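Local coordinates for freshwater cyanophage protein (Microcystis phage Mic1, PDB 6L2W) that is of unknown function but is probably a structural protein of the freshwater cyanophage, with a novel fold, at residues 56-59 and 60-64; 103-106 and 107-111. All blocks are in the same frame, centred on the assembly; numbering follows the deposited sequence.

Contact 1 (56-59 and 60-64)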
loop_
_atom_site.group_PDB
_atom_site.type_symbol
_atom_site.label_atom_id
_atom_site.label_comp_id
_atom_site.label_asym_id
_atom_site.label_seq_id
_atom_site.Cartn_x
_atom_site.Cartn_y
_atom_site.Cartn_z
ATOM N N CYS B 56 -7.491 12.246 11.591
ATOM C CA CYS B 56 -6.745 11.339 12.469
ATOM C C CYS B 56 -7.685 10.555 13.379
ATOM O O CYS B 56 -7.399 9.404 13.733
ATOM C CB CYS B 56 -5.741 12.080 13.332
ATOM S SG CYS B 56 -4.312 12.640 12.378
ATOM N N GLU B 57 -8.780 11.184 13.746
ATOM C CA GLU B 57 -9.739 10.595 14.683
ATOM C C GLU B 57 -10.477 9.444 13.985
ATOM O O GLU B 57 -10.753 8.378 14.578
ATOM C CB GLU B 57 -10.715 11.665 15.181
ATOM C CG GLU B 57 -10.115 12.580 16.242
ATOM C CD GLU B 57 -11.076 13.546 16.934
ATOM O OE1 GLU B 57 -11.570 14.488 16.263
ATOM O OE2 GLU B 57 -11.316 13.364 18.151
ATOM N N TYR B 58 -10.808 9.655 12.722
ATOM C CA TYR B 58 -11.547 8.636 12.031
ATOM C C TYR B 58 -10.612 7.442 11.754
ATOM O O TYR B 58 -11.018 6.291 11.916
ATOM C CB TYR B 58 -12.218 9.228 10.792
ATOM C CG TYR B 58 -13.029 8.212 10.043
ATOM C CD1 TYR B 58 -14.222 7.728 10.550
ATOM C CD2 TYR B 58 -12.562 7.672 8.858
ATOM C CE1 TYR B 58 -14.951 6.757 9.878
ATOM C CE2 TYR B 58 -13.279 6.709 8.171
ATOM C CZ TYR B 58 -14.474 6.243 8.681
ATOM O OH TYR B 58 -15.172 5.294 7.981
ATOM N N CYS B 59 -9.360 7.722 11.387
ATOM C CA CYS B 59 -8.376 6.660 11.123
ATOM C C CYS B 59 -8.125 5.820 12.385
ATOM O O CYS B 59 -8.017 4.587 12.301
ATOM C CB CYS B 59 -7.063 7.246 10.603
ATOM S SG CYS B 59 -7.192 7.867 8.902
ATOM N N ALA B 60 -8.037 6.472 13.535
ATOM C CA ALA B 60 -7.900 5.771 14.821
ATOM C C ALA B 60 -9.099 4.841 15.035
ATOM O O ALA B 60 -8.901 3.711 15.450
ATOM C CB ALA B 60 -7.755 6.747 15.971
ATOM N N LYS B 61 -10.307 5.278 14.690
ATOM C CA LYS B 61 -11.514 4.423 14.784
ATOM C C LYS B 61 -11.351 3.155 13.933
ATOM O O LYS B 61 -11.886 2.100 14.265
ATOM C CB LYS B 61 -12.767 5.168 14.305
ATOM C CG LYS B 61 -14.007 5.003 15.172
ATOM C CD LYS B 61 -14.953 6.200 15.136
ATOM C CE LYS B 61 -14.398 7.423 15.845
ATOM N NZ LYS B 61 -15.434 8.456 16.085
ATOM N N LEU B 62 -10.627 3.247 12.826
ATOM C CA LEU B 62 -10.396 2.076 12.016
ATOM C C LEU B 62 -9.187 1.274 12.524
ATOM O O LEU B 62 -8.915 0.203 11.980
ATOM C CB LEU B 62 -10.215 2.533 10.566
ATOM C CG LEU B 62 -11.456 3.141 9.924
ATOM C CD1 LEU B 62 -11.137 3.620 8.521
ATOM C CD2 LEU B 62 -12.617 2.158 9.886
ATOM N N GLY B 63 -8.459 1.764 13.537
ATOM C CA GLY B 63 -7.305 1.022 14.080
ATOM C C GLY B 63 -5.997 1.390 13.388
ATOM O O GLY B 63 -5.023 0.662 13.438
ATOM N N ILE B 64 -5.958 2.553 12.775
ATOM C CA ILE B 64 -4.752 3.017 12.144
ATOM C C ILE B 64 -3.880 3.674 13.216
ATOM O O ILE B 64 -4.347 4.494 14.002
ATOM C CB ILE B 64 -5.085 3.965 10.980
ATOM C CG1 ILE B 64 -5.658 3.182 9.797
ATOM C CG2 ILE B 64 -3.874 4.793 10.578
ATOM C CD1 ILE B 64 -6.299 4.051 8.730
#
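The ring of Tyr58 meets Leu62 one turn further on: CE2 of Tyr58 lies 3.8 Å from CD1 of Leu62, and the methyl comes in obliquely. The Tyr58 ring reaches it because CG stands anti to the backbone N (chi1 -179°), which carries the ring to the flank where Leu62 sits. The same ring makes a cation-pi contact with Lys28, and both Tyr58 and Leu62 rest on Leu6 of strand 2-12.

A second apolar pair forms where the chain leaves the helix. CD1 of Ile64 packs 3.8 Å from CB of Cys59, while SG of Cys59 is almost as near; a small thiol and a branched aliphatic chain suit this buried spot beside Leu85 and Tyr83 of strand 83-89.

The backbone closes the helix with a Schellman motif. Regular bonds run from Ala60 N to Cys56 O and from Lys61 N to Glu57 O; the last, Leu62 N to Tyr58 O (3.2 Å), is less straight at 138°. Ile64 N then bonds to Cys59 O at 2.9 Å, from above the carbonyl plane, and inside it Gly63 N bonds to Ala60 O at 2.8 Å. Gly63 has a positive phi (91°), a backbone shape that its lack of a side chain allows. The Cys59 carbonyl is thus satisfied by the chain beyond it, and Ile64, its CB 3.3 Å from Cys59 O, covers that oxygen on the apolar side.

Contact 2 (103-106 and 107-111); sequences NLKL and KELEL
Lys105 and Leu109, one turn apart, make the main apolar contact. The aliphatic part of Lys105 passes obliquely over the leucine, with CE of Lys105 3.9 Å from CD1 of Leu109. The bend of the lysine chain at chi2 (75°) sends CD to OE1 of Glu108 and CE back over Leu109. Leu104 adds a looser contact: its CD1 lies 4.1 Å from both CG and OE2 of Glu108, so the methyl sits beside the acid's stem and its carboxylate alike.

Among the charged groups, Lys105 and Glu108 cross at about a right angle, and OE1 of Glu108 lies 3.7 Å from CD of Lys105. Their charged atoms do not meet, as Lys105 NZ stays 4.7 Å from Glu108 OE1; any attraction is probably modest. The amine also forms a long, weak ion pair with Glu53. Long, flexible lysine and glutamate chains suit this surface, where methylenes can pack on neighbours although the charged ends do not meet each other.

Backbone bonds link each residue to the fourth beyond it. Leu109 N bonds to Lys105 O at 2.8 Å, and Glu110 N to Leu106 O at 2.9 Å. A water donates to OE1 of Glu110 at 2.7 Å and weakly to Leu106 O, giving that carbonyl a second partner. Asn103 uses its amide elsewhere, bonding to Trp76 and Asn67.

Leu106 is buried, Lys105 and Leu109 face helix 51-61, and Lys107 and Glu108 are exposed, an approximately amphipathic pattern. Leu109 touches Cys56, Glu57 and Ala60, which makes this flank of the C-terminal helix 96-115 a helix-helix packing face.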
loop_
_atom_site.group_PDB
_atom_site.type_symbol
_atom_site.label_atom_id
_atom_site.label_comp_id
_atom_site.label_asym_id
_atom_site.label_seq_id
_atom_site.Cartn_x
_atom_site.Cartn_y
_atom_site.Cartn_z
ATOM N N ASN B 103 1.621 11.353 13.451
ATOM C CA ASN B 103 2.069 10.315 14.355
ATOM C C ASN B 103 1.795 10.697 15.817
ATOM O O ASN B 103 1.361 9.837 16.592
ATOM C CB ASN B 103 3.551 10.014 14.140
ATOM C CG ASN B 103 3.779 8.957 13.079
ATOM O OD1 ASN B 103 2.915 8.112 12.852
ATOM N ND2 ASN B 103 4.960 8.947 12.477
ATOM N N LEU B 104 2.039 11.952 16.200
ATOM C CA LEU B 104 1.768 12.389 17.575
ATOM C C LEU B 104 0.267 12.207 17.859
ATOM O O LEU B 104 -0.121 11.600 18.843
ATOM C CB LEU B 104 2.222 13.846 17.770
ATOM C CG LEU B 104 1.766 14.535 19.064
ATOM C CD1 LEU B 104 2.250 13.775 20.282
ATOM C CD2 LEU B 104 2.238 15.990 19.132
ATOM N N LYS B 105 -0.566 12.692 16.965
ATOM C CA LYS B 105 -2.001 12.643 17.164
ATOM C C LYS B 105 -2.489 11.187 17.198
ATOM O O LYS B 105 -3.220 10.795 18.119
ATOM C CB LYS B 105 -2.700 13.459 16.080
ATOM C CG LYS B 105 -4.214 13.492 16.202
ATOM C CD LYS B 105 -4.716 14.392 17.304
ATOM C CE LYS B 105 -6.184 14.162 17.582
ATOM N NZ LYS B 105 -6.717 15.135 18.560
ATOM N N LEU B 106 -2.062 10.365 16.244
ATOM C CA LEU B 106 -2.531 8.972 16.210
ATOM C C LEU B 106 -2.090 8.262 17.485
ATOM O O LEU B 106 -2.807 7.422 18.022
ATOM C CB LEU B 106 -1.966 8.247 14.992
ATOM C CG LEU B 106 -2.594 8.620 13.652
ATOM C CD1 LEU B 106 -1.767 8.026 12.522
ATOM C CD2 LEU B 106 -4.040 8.148 13.556
ATOM N N LYS B 107 -0.904 8.602 17.952
ATOM C CA LYS B 107 -0.394 7.945 19.127
ATOM C C LYS B 107 -1.151 8.427 20.368
ATOM O O LYS B 107 -1.356 7.639 21.274
ATOM C CB LYS B 107 1.105 8.184 19.302
ATOM C CG LYS B 107 1.761 7.224 20.274
ATOM C CD LYS B 107 1.489 5.766 19.943
ATOM C CE LYS B 107 2.310 4.791 20.760
ATOM N NZ LYS B 107 1.997 4.890 22.206
ATOM N N GLU B 108 -1.536 9.702 20.393
ATOM C CA GLU B 108 -2.392 10.238 21.465
ATOM C C GLU B 108 -3.732 9.497 21.455
ATOM O O GLU B 108 -4.275 9.112 22.497
ATOM C CB GLU B 108 -2.690 11.735 21.284
ATOM C CG GLU B 108 -1.503 12.650 21.534
ATOM C CD GLU B 108 -1.751 14.130 21.262
ATOM O OE1 GLU B 108 -2.430 14.477 20.246
ATOM O OE2 GLU B 108 -1.251 14.946 22.067
ATOM N N LEU B 109 -4.284 9.338 20.266
ATOM C CA LEU B 109 -5.594 8.730 20.153
ATOM C C LEU B 109 -5.515 7.273 20.604
ATOM O O LEU B 109 -6.429 6.812 21.272
ATOM C CB LEU B 109 -6.103 8.863 18.720
ATOM C CG LEU B 109 -6.509 10.280 18.338
ATOM C CD1 LEU B 109 -6.683 10.381 16.827
ATOM C CD2 LEU B 109 -7.780 10.711 19.082
ATOM N N GLU B 110 -4.411 6.591 20.299
ATOM C CA GLU B 110 -4.270 5.201 20.721
ATOM C C GLU B 110 -4.240 5.119 22.255
ATOM O O GLU B 110 -4.763 4.171 22.832
ATOM C CB GLU B 110 -3.018 4.562 20.113
ATOM C CG GLU B 110 -2.691 3.190 20.687
ATOM C CD GLU B 110 -1.385 2.566 20.211
ATOM O OE1 GLU B 110 -0.802 3.054 19.209
ATOM O OE2 GLU B 110 -0.952 1.588 20.850
ATOM N N LEU B 111 -3.593 6.063 22.918
ATOM C CA LEU B 111 -3.473 5.985 24.383
ATOM C C LEU B 111 -4.781 6.399 25.066
ATOM O O LEU B 111 -5.052 5.960 26.182
ATOM C CB LEU B 111 -2.330 6.878 24.854
ATOM C CG LEU B 111 -0.945 6.404 24.432
ATOM C CD1 LEU B 111 0.085 7.456 24.777
ATOM C CD2 LEU B 111 -0.576 5.080 25.081
HETATM O O HOH W 1 -0.703 4.921 17.206
#

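Overall arrangement
From the N terminus, the strands 2-12 to 45-46 come first, followed by helix 51-61, whose last turns and exit form contact 1. The chain then runs through strands 75-77 and 83-89 before helix 96-115, which holds contact 2. Each contact lies within one continuous stretch and closes no long loop; they occur in series, neither nested nor crossed. Their centres are about 10 Å apart, and the two helices meet directly: Cys56 O is 3.3 Å from Leu109 CD1, and Cys56 CB is 3.5 Å from Lys105 CG. Residues 56-64 lie between the antiparallel sheet, touched at Leu6 of strand 2-12 and at Tyr83 and Leu85 of strand 83-89, and the C-terminal helix.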